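Local atomic coordinates of superoxide dismutase [Fe] (Sulfolobus solfataricus, PDB entry 1WB7), a protein that destroys toxic superoxide radicals by converting them to hydrogen peroxide and oxygen at an iron centre, one iron per subunit of a homotetramer. Residues 133-138 / 166-171; 74-79 / 153-158; 7-12 / 47-52. The protein carries 1 engineered substitution. One frame throughout, in Å; residues are numbered along the deposited sequence.

In the fold
The three contacts run from the iron site outwards along the subunit. Interaction 1 holds the metal ligand Asp170; interaction 2 lies beside it, with centres about 12 Å apart, and a hydrogen bond of 2.9 Å between Trp135 NE1 and His155 ND1 joins the two. The side chain of His155 comes within about 5 Å of the iron without being one of its protein ligands. Interaction 3 sits farther out, its centre about 15 Å from that of interaction 2 and about 24 Å from that of interaction 1. It touches interaction 2 where helices 27-57 and 67-89 pack, as at Leu48 CB and Leu74 CD2, 3.5 Å apart. Interactions 2 and 3 both meet the third subunit.

Interaction 1: 133-138 / 166-171; sequences TGWAVL and ILILDE. With FE (Fe (III) ion), chain C.
With CG beside its backbone N (chi1 -52°), Trp135 swings its indole over to Asp170, whose own CG lies anti to the backbone N (chi1 -173°), and the carboxylate rests on one face of the ring. The planes are 13° apart, a stack in which Trp135 CH2 is 3.6 Å from Asp170 CG. Asp170 OD2 binds the iron at 1.9 Å, joined by His33, His84, His174 and a water; OD1 accepts from Phe172 N and, weakly, from that water. A leucine in place of Trp135 would probably open a gap over the carboxylate and deprive His155 ND1 of its NE1 partner. The indole also packs with Trp135 CE3 3.5 Å from Ile168 CG1. Behind them the antiparallel strands exchange backbone hydrogen bonds: Leu169 N reaches Ala136 O at 2.7 Å, and Ala136 N reaches Leu169 O at 3.0 Å. At a classic beta bulge, Leu138 O accepts from both Ile166 N (2.8 Å) and Leu167 N (3.2 Å). Strand 134-140 is the middle one of three, between 147-153 and 165-170; helix 67-89 covers Trp135 and Ile168, while helix 184-191 packs against Leu167 and Leu169.

Interaction 2: 74-79 / 153-158; sequences LTFNIN and ENHFQN
Phe76 and Phe156 meet where helix 67-89 of the alpha-hairpin domain packs against the loop following strand 147-153 of the C-terminal domain, the junction of the two parts that make up an iron/manganese superoxide dismutase. No hydrogen bond joins the two segments; packing and CH-pi contact do the work. The deeper, buried part gathers round Phe156. Its CG sits between the backbone N and the carbonyl carbon (chi1 56°), which sets the ring against Thr75 and Phe76 of the helix, and Thr75 CG2 lies over one face in a CH-pi contact, 4.2 Å from the centroid of the Phe156 ring. Asn79 ND2 comes across to Phe156 CB at 3.5 Å while also donating to Thr75 O, one turn back, at 2.9 Å. Beside it, Asn79 CB rests 3.4 Å from His155 O, a carbonyl that accepts from His159 NE2. The polar ends of this cluster look to the third subunit, where Thr75 OG1 is hydrogen-bonded to Asn158 O, Asn79 ND2 to His159 O and Asn79 OD1 to Ala161 N.

The closest packing is that of the Phe76 ring. Phe76 CD1 and Phe156 CE2, each at the edge of the other's ring, are 3.6 Å apart, and the imidazole of His155 is met obliquely, the planes at 42°, with Phe76 CE1 3.4 Å from His155 CD2. His155 is further hemmed in by the stacked ring of Phe172 and by Phe41, an engineered residue. Although close-packed on this side, Phe76 remains partly exposed, with Gly132 of the second subunit also against it. The amide of Asn154 stands almost upright to the Phe76 ring, at 86°, with its ND2 hydrogen-bonded to Pro131 O of the second subunit. Asn154 OD1 accepts from His155 N at 2.6 Å, and the same oxygen lies at the ring edge, 3.2 Å from Phe76 CE1.

Interaction 3: 7-12 / 47-52; sequences KKYELP and SLLERL
Leu49 points from its helix toward the chain of residues 7-9, and a single methyl, CD1, makes its contacts with all three. Leu49 CD1 lies 3.5 Å from Lys7 O, so the backbone of the loop, and not the outward-turned Lys7 side chain, receives it. Tyr9 crosses Leu49 at about a right angle, and the methyl approaches the ring obliquely, 4.0 Å from both Tyr9 CE1 and Tyr9 CD1. Lys8 runs past Leu49 in the opposite direction, with its CD 4.1 Å from Leu49 CD1.

These residues belong to the alpha-hairpin domain, in which helices 27-57 and 67-89 pack side by side; the segment leading into the first helix is here laid back along it. Tyr9 reaches on to Ile78 and His81 of the second helix, its backbone N is hydrogen-bonded to Asn46 OD1, and its OH is hydrogen-bonded to Asp141 OD1 of the third subunit.

On the outer side Lys8 meets Glu50, again nearly at right angles, through the aliphatic parts of both: Lys8 CE is 3.5 Å from Glu50 CG. Bends at chi2 (-61°) and chi4 (-67°) fold the lysine over the helix and turn its ammonium away from the carboxylate of Glu50, so that Lys8 NZ stays 5.3 Å from Glu50 OE1, too far for contact, although the opposite charges probably still attract. The ammonium is held instead by a salt bridge to Glu53, three residues farther along the helix, and by a hydrogen bond to Phe6 O.

Interaction 1: 133-138 / 166-171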
loop_
_atom_site.group_PDB
_atom_site.type_symbol
_atom_site.label_atom_id
_atom_site.label_comp_id
_atom_site.label_asym_id
_atom_site.label_seq_id
_atom_site.Cartn_x
_atom_site.Cartn_y
_atom_site.Cartn_z
ATOM N N THR A 133 9.876 0.011 -6.547
ATOM C CA THR A 133 9.496 -0.439 -7.873
ATOM C C THR A 133 8.066 -0.042 -8.236
ATOM O O THR A 133 7.222 0.164 -7.365
ATOM C CB THR A 133 9.658 -1.971 -8.006
ATOM O OG1 THR A 133 8.941 -2.631 -6.958
ATOM C CG2 THR A 133 11.121 -2.348 -7.918
ATOM N N GLY A 134 7.806 0.067 -9.535
ATOM C CA GLY A 134 6.485 0.453 -9.981
ATOM C C GLY A 134 6.497 0.977 -11.400
ATOM O O GLY A 134 7.249 0.481 -12.246
ATOM N N TRP A 135 5.672 1.989 -11.657
ATOM C CA TRP A 135 5.545 2.574 -12.985
ATOM C C TRP A 135 5.307 4.075 -12.938
ATOM O O TRP A 135 4.929 4.636 -11.906
ATOM C CB TRP A 135 4.347 1.969 -13.733
ATOM C CG TRP A 135 4.306 0.486 -13.793
ATOM C CD1 TRP A 135 4.045 -0.371 -12.766
ATOM C CD2 TRP A 135 4.562 -0.328 -14.944
ATOM N NE1 TRP A 135 4.126 -1.673 -13.203
ATOM C CE2 TRP A 135 4.444 -1.675 -14.537
ATOM C CE3 TRP A 135 4.881 -0.049 -16.280
ATOM C CZ2 TRP A 135 4.635 -2.747 -15.420
ATOM C CZ3 TRP A 135 5.074 -1.115 -17.160
ATOM C CH2 TRP A 135 4.950 -2.448 -16.723
ATOM N N ALA A 136 5.520 4.712 -14.083
ATOM C CA ALA A 136 5.266 6.135 -14.243
ATOM C C ALA A 136 4.382 6.172 -15.483
ATOM O O ALA A 136 4.724 5.584 -16.512
ATOM C CB ALA A 136 6.559 6.893 -14.483
ATOM N N VAL A 137 3.232 6.826 -15.387
ATOM C CA VAL A 137 2.338 6.894 -16.533
ATOM C C VAL A 137 1.771 8.283 -16.757
ATOM O O VAL A 137 1.762 9.129 -15.863
ATOM C CB VAL A 137 1.118 5.939 -16.380
ATOM C CG1 VAL A 137 1.576 4.499 -16.209
ATOM C CG2 VAL A 137 0.263 6.372 -15.201
ATOM N N LEU A 138 1.302 8.503 -17.976
ATOM C CA LEU A 138 0.654 9.748 -18.332
ATOM C C LEU A 138 -0.750 9.312 -18.705
ATOM O O LEU A 138 -0.947 8.536 -19.650
ATOM C CB LEU A 138 1.319 10.418 -19.533
ATOM C CG LEU A 138 0.615 11.731 -19.892
ATOM C CD1 LEU A 138 0.754 12.699 -18.721
ATOM C CD2 LEU A 138 1.216 12.331 -21.160
ATOM N N ILE A 166 -1.724 6.759 -21.617
ATOM C CA ILE A 166 -1.206 7.189 -22.911
ATOM C C ILE A 166 0.283 6.930 -23.002
ATOM O O ILE A 166 0.796 6.510 -24.040
ATOM C CB ILE A 166 -1.469 8.688 -23.120
ATOM C CG1 ILE A 166 -2.968 8.954 -23.003
ATOM C CG2 ILE A 166 -0.933 9.136 -24.473
ATOM C CD1 ILE A 166 -3.802 8.161 -23.995
ATOM N N LEU A 167 0.966 7.184 -21.896
ATOM C CA LEU A 167 2.405 6.991 -21.794
ATOM C C LEU A 167 2.639 6.072 -20.599
ATOM O O LEU A 167 2.038 6.259 -19.547
ATOM C CB LEU A 167 3.089 8.334 -21.527
ATOM C CG LEU A 167 4.198 8.870 -22.426
ATOM C CD1 LEU A 167 4.964 9.937 -21.645
ATOM C CD2 LEU A 167 5.138 7.759 -22.864
ATOM N N ILE A 168 3.501 5.075 -20.751
ATOM C CA ILE A 168 3.774 4.187 -19.636
ATOM C C ILE A 168 5.237 3.782 -19.582
ATOM O O ILE A 168 5.817 3.344 -20.579
ATOM C CB ILE A 168 2.870 2.925 -19.674
ATOM C CG1 ILE A 168 3.213 2.018 -18.486
ATOM C CG2 ILE A 168 3.027 2.188 -20.998
ATOM C CD1 ILE A 168 2.132 0.993 -18.159
ATOM N N LEU A 169 5.835 3.954 -18.405
ATOM C CA LEU A 169 7.238 3.611 -18.190
ATOM C C LEU A 169 7.374 2.591 -17.060
ATOM O O LEU A 169 6.940 2.846 -15.937
ATOM C CB LEU A 169 8.033 4.870 -17.836
ATOM C CG LEU A 169 9.465 4.679 -17.326
ATOM C CD1 LEU A 169 10.328 4.044 -18.410
ATOM C CD2 LEU A 169 10.036 6.035 -16.916
ATOM N N ASP A 170 7.975 1.443 -17.358
ATOM C CA ASP A 170 8.173 0.401 -16.353
ATOM C C ASP A 170 9.359 0.761 -15.455
ATOM O O ASP A 170 10.471 0.995 -15.938
ATOM C CB ASP A 170 8.448 -0.946 -17.027
ATOM C CG ASP A 170 8.496 -2.099 -16.034
ATOM O OD1 ASP A 170 8.443 -1.849 -14.810
ATOM O OD2 ASP A 170 8.587 -3.262 -16.478
ATOM N N GLU A 171 9.130 0.793 -14.147
ATOM C CA GLU A 171 10.201 1.123 -13.228
ATOM C C GLU A 171 10.577 0.008 -12.257
ATOM O O GLU A 171 11.170 0.264 -11.216
ATOM C CB GLU A 171 9.872 2.408 -12.461
ATOM C CG GLU A 171 9.836 3.642 -13.353
ATOM C CD GLU A 171 9.743 4.931 -12.564
ATOM O OE1 GLU A 171 10.720 5.276 -11.861
ATOM O OE2 GLU A 171 8.693 5.596 -12.645
HETATM FE FE FE C . 8.351 -5.149 -16.088
HETATM O O HOH W 1 7.270 -4.512 -14.068
#

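Interaction 2: 74-79 / 153-158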
loop_
_atom_site.group_PDB
_atom_site.type_symbol
_atom_site.label_atom_id
_atom_site.label_comp_id
_atom_site.label_asym_id
_atom_site.label_seq_id
_atom_site.Cartn_x
_atom_site.Cartn_y
_atom_site.Cartn_z
ATOM N N LEU A 74 -4.857 -11.528 -7.927
ATOM C CA LEU A 74 -5.412 -11.232 -9.238
ATOM C C LEU A 74 -5.111 -9.793 -9.656
ATOM O O LEU A 74 -4.724 -9.551 -10.801
ATOM C CB LEU A 74 -6.918 -11.496 -9.252
ATOM C CG LEU A 74 -7.290 -12.969 -9.470
ATOM C CD1 LEU A 74 -8.789 -13.183 -9.258
ATOM C CD2 LEU A 74 -6.886 -13.386 -10.885
ATOM N N THR A 75 -5.248 -8.831 -8.745
ATOM C CA THR A 75 -4.955 -7.462 -9.151
ATOM C C THR A 75 -3.473 -7.324 -9.480
ATOM O O THR A 75 -3.099 -6.565 -10.375
ATOM C CB THR A 75 -5.366 -6.406 -8.083
ATOM O OG1 THR A 75 -5.307 -5.105 -8.681
ATOM C CG2 THR A 75 -4.430 -6.425 -6.875
ATOM N N PHE A 76 -2.632 -8.077 -8.772
ATOM C CA PHE A 76 -1.188 -8.042 -9.005
ATOM C C PHE A 76 -0.844 -8.584 -10.393
ATOM O O PHE A 76 -0.198 -7.910 -11.195
ATOM C CB PHE A 76 -0.463 -8.881 -7.940
ATOM C CG PHE A 76 1.012 -9.062 -8.201
ATOM C CD1 PHE A 76 1.891 -7.991 -8.090
ATOM C CD2 PHE A 76 1.516 -10.305 -8.569
ATOM C CE1 PHE A 76 3.260 -8.154 -8.343
ATOM C CE2 PHE A 76 2.883 -10.480 -8.825
ATOM C CZ PHE A 76 3.756 -9.402 -8.712
ATOM N N ASN A 77 -1.279 -9.808 -10.670
ATOM C CA ASN A 77 -1.009 -10.456 -11.953
ATOM C C ASN A 77 -1.744 -9.862 -13.152
ATOM O O ASN A 77 -1.168 -9.745 -14.233
ATOM C CB ASN A 77 -1.318 -11.955 -11.857
ATOM C CG ASN A 77 -0.261 -12.712 -11.088
ATOM O OD1 ASN A 77 0.850 -12.913 -11.577
ATOM N ND2 ASN A 77 -0.594 -13.119 -9.866
ATOM N N ILE A 78 -3.009 -9.494 -12.976
ATOM C CA ILE A 78 -3.757 -8.922 -14.083
ATOM C C ILE A 78 -3.131 -7.603 -14.511
ATOM O O ILE A 78 -2.937 -7.361 -15.711
ATOM C CB ILE A 78 -5.238 -8.719 -13.723
ATOM C CG1 ILE A 78 -5.913 -10.085 -13.584
ATOM C CG2 ILE A 78 -5.938 -7.905 -14.812
ATOM C CD1 ILE A 78 -7.381 -10.020 -13.220
ATOM N N ASN A 79 -2.802 -6.752 -13.545
ATOM C CA ASN A 79 -2.160 -5.479 -13.865
ATOM C C ASN A 79 -0.772 -5.753 -14.411
ATOM O O ASN A 79 -0.300 -5.056 -15.310
ATOM C CB ASN A 79 -2.058 -4.586 -12.624
ATOM C CG ASN A 79 -3.304 -3.762 -12.406
ATOM O OD1 ASN A 79 -3.719 -3.005 -13.289
ATOM N ND2 ASN A 79 -3.913 -3.902 -11.233
ATOM N N GLU A 153 2.965 2.172 -7.496
ATOM C CA GLU A 153 3.883 1.447 -6.627
ATOM C C GLU A 153 3.437 0.007 -6.883
ATOM O O GLU A 153 2.245 -0.310 -6.802
ATOM C CB GLU A 153 3.712 1.881 -5.171
ATOM C CG GLU A 153 4.194 3.313 -4.966
ATOM C CD GLU A 153 3.898 3.874 -3.592
ATOM O OE1 GLU A 153 3.703 5.102 -3.501
ATOM O OE2 GLU A 153 3.866 3.107 -2.603
ATOM N N ASN A 154 4.396 -0.849 -7.225
ATOM C CA ASN A 154 4.114 -2.230 -7.595
ATOM C C ASN A 154 3.257 -2.083 -8.866
ATOM O O ASN A 154 3.290 -1.035 -9.506
ATOM C CB ASN A 154 3.349 -2.972 -6.494
ATOM C CG ASN A 154 3.458 -4.492 -6.633
ATOM O OD1 ASN A 154 3.424 -5.029 -7.743
ATOM N ND2 ASN A 154 3.580 -5.186 -5.507
ATOM N N HIS A 155 2.489 -3.098 -9.242
ATOM C CA HIS A 155 1.675 -3.002 -10.457
ATOM C C HIS A 155 0.255 -2.493 -10.217
ATOM O O HIS A 155 -0.418 -2.063 -11.146
ATOM C CB HIS A 155 1.531 -4.379 -11.127
ATOM C CG HIS A 155 2.829 -5.038 -11.475
ATOM N ND1 HIS A 155 3.769 -4.454 -12.295
ATOM C CD2 HIS A 155 3.322 -6.255 -11.144
ATOM C CE1 HIS A 155 4.785 -5.282 -12.455
ATOM N NE2 HIS A 155 4.539 -6.382 -11.767
ATOM N N PHE A 156 -0.189 -2.531 -8.968
ATOM C CA PHE A 156 -1.569 -2.193 -8.658
ATOM C C PHE A 156 -1.892 -1.054 -7.701
ATOM O O PHE A 156 -3.054 -0.895 -7.325
ATOM C CB PHE A 156 -2.241 -3.463 -8.144
ATOM C CG PHE A 156 -1.531 -4.077 -6.962
ATOM C CD1 PHE A 156 -1.865 -3.712 -5.660
ATOM C CD2 PHE A 156 -0.495 -4.984 -7.154
ATOM C CE1 PHE A 156 -1.178 -4.240 -4.568
ATOM C CE2 PHE A 156 0.202 -5.520 -6.067
ATOM C CZ PHE A 156 -0.139 -5.147 -4.773
ATOM N N GLN A 157 -0.904 -0.264 -7.291
ATOM C CA GLN A 157 -1.202 0.830 -6.372
ATOM C C GLN A 157 -1.035 2.204 -7.014
ATOM O O GLN A 157 -0.057 2.450 -7.726
ATOM C CB GLN A 157 -0.322 0.732 -5.119
ATOM C CG GLN A 157 -0.443 -0.601 -4.382
ATOM C CD GLN A 157 0.410 -0.665 -3.121
ATOM O OE1 GLN A 157 1.528 -0.158 -3.089
ATOM N NE2 GLN A 157 -0.115 -1.305 -2.080
ATOM N N ASN A 158 -2.015 3.076 -6.754
ATOM C CA ASN A 158 -2.064 4.466 -7.234
ATOM C C ASN A 158 -2.763 4.731 -8.568
ATOM O O ASN A 158 -2.795 5.874 -9.023
ATOM C CB ASN A 158 -0.663 5.077 -7.287
ATOM C CG ASN A 158 0.043 5.021 -5.953
ATOM O OD1 ASN A 158 -0.560 4.699 -4.934
ATOM N ND2 ASN A 158 1.328 5.341 -5.953
#

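Interaction 3: 7-12 / 47-52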
loop_
_atom_site.group_PDB
_atom_site.type_symbol
_atom_site.label_atom_id
_atom_site.label_comp_id
_atom_site.label_asym_id
_atom_site.label_seq_id
_atom_site.Cartn_x
_atom_site.Cartn_y
_atom_site.Cartn_z
ATOM N N LYS A 7 -12.901 -16.215 -18.745
ATOM C CA LYS A 7 -12.048 -16.342 -19.912
ATOM C C LYS A 7 -10.614 -16.095 -19.449
ATOM O O LYS A 7 -10.364 -15.254 -18.583
ATOM C CB LYS A 7 -12.467 -15.331 -20.983
ATOM C CG LYS A 7 -11.684 -15.430 -22.292
ATOM C CD LYS A 7 -12.396 -14.650 -23.396
ATOM C CE LYS A 7 -11.541 -14.511 -24.644
ATOM N NZ LYS A 7 -11.069 -15.819 -25.154
ATOM N N LYS A 8 -9.669 -16.838 -20.007
ATOM C CA LYS A 8 -8.273 -16.688 -19.619
ATOM C C LYS A 8 -7.568 -15.606 -20.416
ATOM O O LYS A 8 -8.017 -15.217 -21.491
ATOM C CB LYS A 8 -7.533 -18.021 -19.784
ATOM C CG LYS A 8 -8.140 -19.169 -18.982
ATOM C CD LYS A 8 -8.127 -18.874 -17.482
ATOM C CE LYS A 8 -8.883 -19.931 -16.684
ATOM N NZ LYS A 8 -10.354 -19.923 -16.969
ATOM N N TYR A 9 -6.463 -15.111 -19.872
ATOM C CA TYR A 9 -5.685 -14.083 -20.539
ATOM C C TYR A 9 -4.667 -14.696 -21.480
ATOM O O TYR A 9 -4.258 -15.843 -21.313
ATOM C CB TYR A 9 -4.956 -13.214 -19.521
ATOM C CG TYR A 9 -5.869 -12.299 -18.755
ATOM C CD1 TYR A 9 -6.309 -12.632 -17.481
ATOM C CD2 TYR A 9 -6.317 -11.109 -19.321
ATOM C CE1 TYR A 9 -7.179 -11.799 -16.782
ATOM C CE2 TYR A 9 -7.186 -10.270 -18.632
ATOM C CZ TYR A 9 -7.610 -10.622 -17.368
ATOM O OH TYR A 9 -8.474 -9.802 -16.687
ATOM N N GLU A 10 -4.240 -13.911 -22.459
ATOM C CA GLU A 10 -3.264 -14.376 -23.429
ATOM C C GLU A 10 -2.111 -13.402 -23.600
ATOM O O GLU A 10 -2.305 -12.185 -23.695
ATOM C CB GLU A 10 -3.947 -14.616 -24.777
ATOM C CG GLU A 10 -4.951 -15.751 -24.719
ATOM C CD GLU A 10 -5.785 -15.863 -25.971
ATOM O OE1 GLU A 10 -6.561 -16.836 -26.070
ATOM O OE2 GLU A 10 -5.670 -14.981 -26.852
ATOM N N LEU A 11 -0.908 -13.957 -23.633
ATOM C CA LEU A 11 0.294 -13.170 -23.802
ATOM C C LEU A 11 0.285 -12.597 -25.208
ATOM O O LEU A 11 0.271 -13.344 -26.186
ATOM C CB LEU A 11 1.523 -14.060 -23.615
ATOM C CG LEU A 11 2.892 -13.390 -23.750
ATOM C CD1 LEU A 11 3.082 -12.363 -22.646
ATOM C CD2 LEU A 11 3.981 -14.453 -23.684
ATOM N N PRO A 12 0.281 -11.262 -25.338
ATOM C CA PRO A 12 0.273 -10.694 -26.686
ATOM C C PRO A 12 1.648 -10.864 -27.309
ATOM O O PRO A 12 2.650 -10.940 -26.600
ATOM C CB PRO A 12 -0.062 -9.233 -26.434
ATOM C CG PRO A 12 0.677 -8.965 -25.147
ATOM C CD PRO A 12 0.343 -10.199 -24.318
ATOM N N SER A 47 -3.996 -18.988 -13.490
ATOM C CA SER A 47 -4.114 -20.001 -12.449
ATOM C C SER A 47 -5.008 -19.473 -11.318
ATOM O O SER A 47 -5.799 -20.221 -10.741
ATOM C CB SER A 47 -2.735 -20.403 -11.908
ATOM O OG SER A 47 -2.153 -19.370 -11.133
ATOM N N LEU A 48 -4.898 -18.187 -11.001
ATOM C CA LEU A 48 -5.738 -17.622 -9.947
ATOM C C LEU A 48 -7.195 -17.579 -10.406
ATOM O O LEU A 48 -8.111 -17.771 -9.606
ATOM C CB LEU A 48 -5.246 -16.228 -9.547
ATOM C CG LEU A 48 -3.952 -16.235 -8.720
ATOM C CD1 LEU A 48 -3.400 -14.830 -8.590
ATOM C CD2 LEU A 48 -4.226 -16.831 -7.339
ATOM N N LEU A 49 -7.421 -17.345 -11.694
ATOM C CA LEU A 49 -8.786 -17.333 -12.213
ATOM C C LEU A 49 -9.366 -18.745 -12.066
ATOM O O LEU A 49 -10.516 -18.924 -11.655
ATOM C CB LEU A 49 -8.799 -16.922 -13.688
ATOM C CG LEU A 49 -8.653 -15.439 -14.027
ATOM C CD1 LEU A 49 -8.622 -15.272 -15.537
ATOM C CD2 LEU A 49 -9.822 -14.656 -13.428
ATOM N N GLU A 50 -8.559 -19.750 -12.401
ATOM C CA GLU A 50 -9.004 -21.131 -12.284
ATOM C C GLU A 50 -9.380 -21.420 -10.845
ATOM O O GLU A 50 -10.375 -22.090 -10.574
ATOM C CB GLU A 50 -7.901 -22.090 -12.725
ATOM C CG GLU A 50 -7.705 -22.115 -14.227
ATOM C CD GLU A 50 -6.481 -22.898 -14.643
ATOM O OE1 GLU A 50 -6.208 -22.948 -15.860
ATOM O OE2 GLU A 50 -5.793 -23.457 -13.761
ATOM N N ARG A 51 -8.583 -20.904 -9.919
ATOM C CA ARG A 51 -8.854 -21.118 -8.511
ATOM C C ARG A 51 -10.123 -20.376 -8.094
ATOM O O ARG A 51 -10.953 -20.910 -7.354
ATOM C CB ARG A 51 -7.656 -20.656 -7.683
ATOM C CG ARG A 51 -7.739 -21.043 -6.238
ATOM C CD ARG A 51 -6.382 -20.929 -5.564
ATOM N NE ARG A 51 -6.544 -21.036 -4.121
ATOM C CZ ARG A 51 -6.906 -22.146 -3.495
ATOM N NH1 ARG A 51 -7.135 -23.254 -4.188
ATOM N NH2 ARG A 51 -7.063 -22.139 -2.178
ATOM N N LEU A 52 -10.288 -19.148 -8.574
ATOM C CA LEU A 52 -11.482 -18.383 -8.238
ATOM C C LEU A 52 -12.736 -19.076 -8.792
ATOM O O LEU A 52 -13.800 -19.033 -8.173
ATOM C CB LEU A 52 -11.380 -16.958 -8.788
ATOM C CG LEU A 52 -12.569 -16.063 -8.432
ATOM C CD1 LEU A 52 -12.771 -16.043 -6.931
ATOM C CD2 LEU A 52 -12.328 -14.659 -8.963
#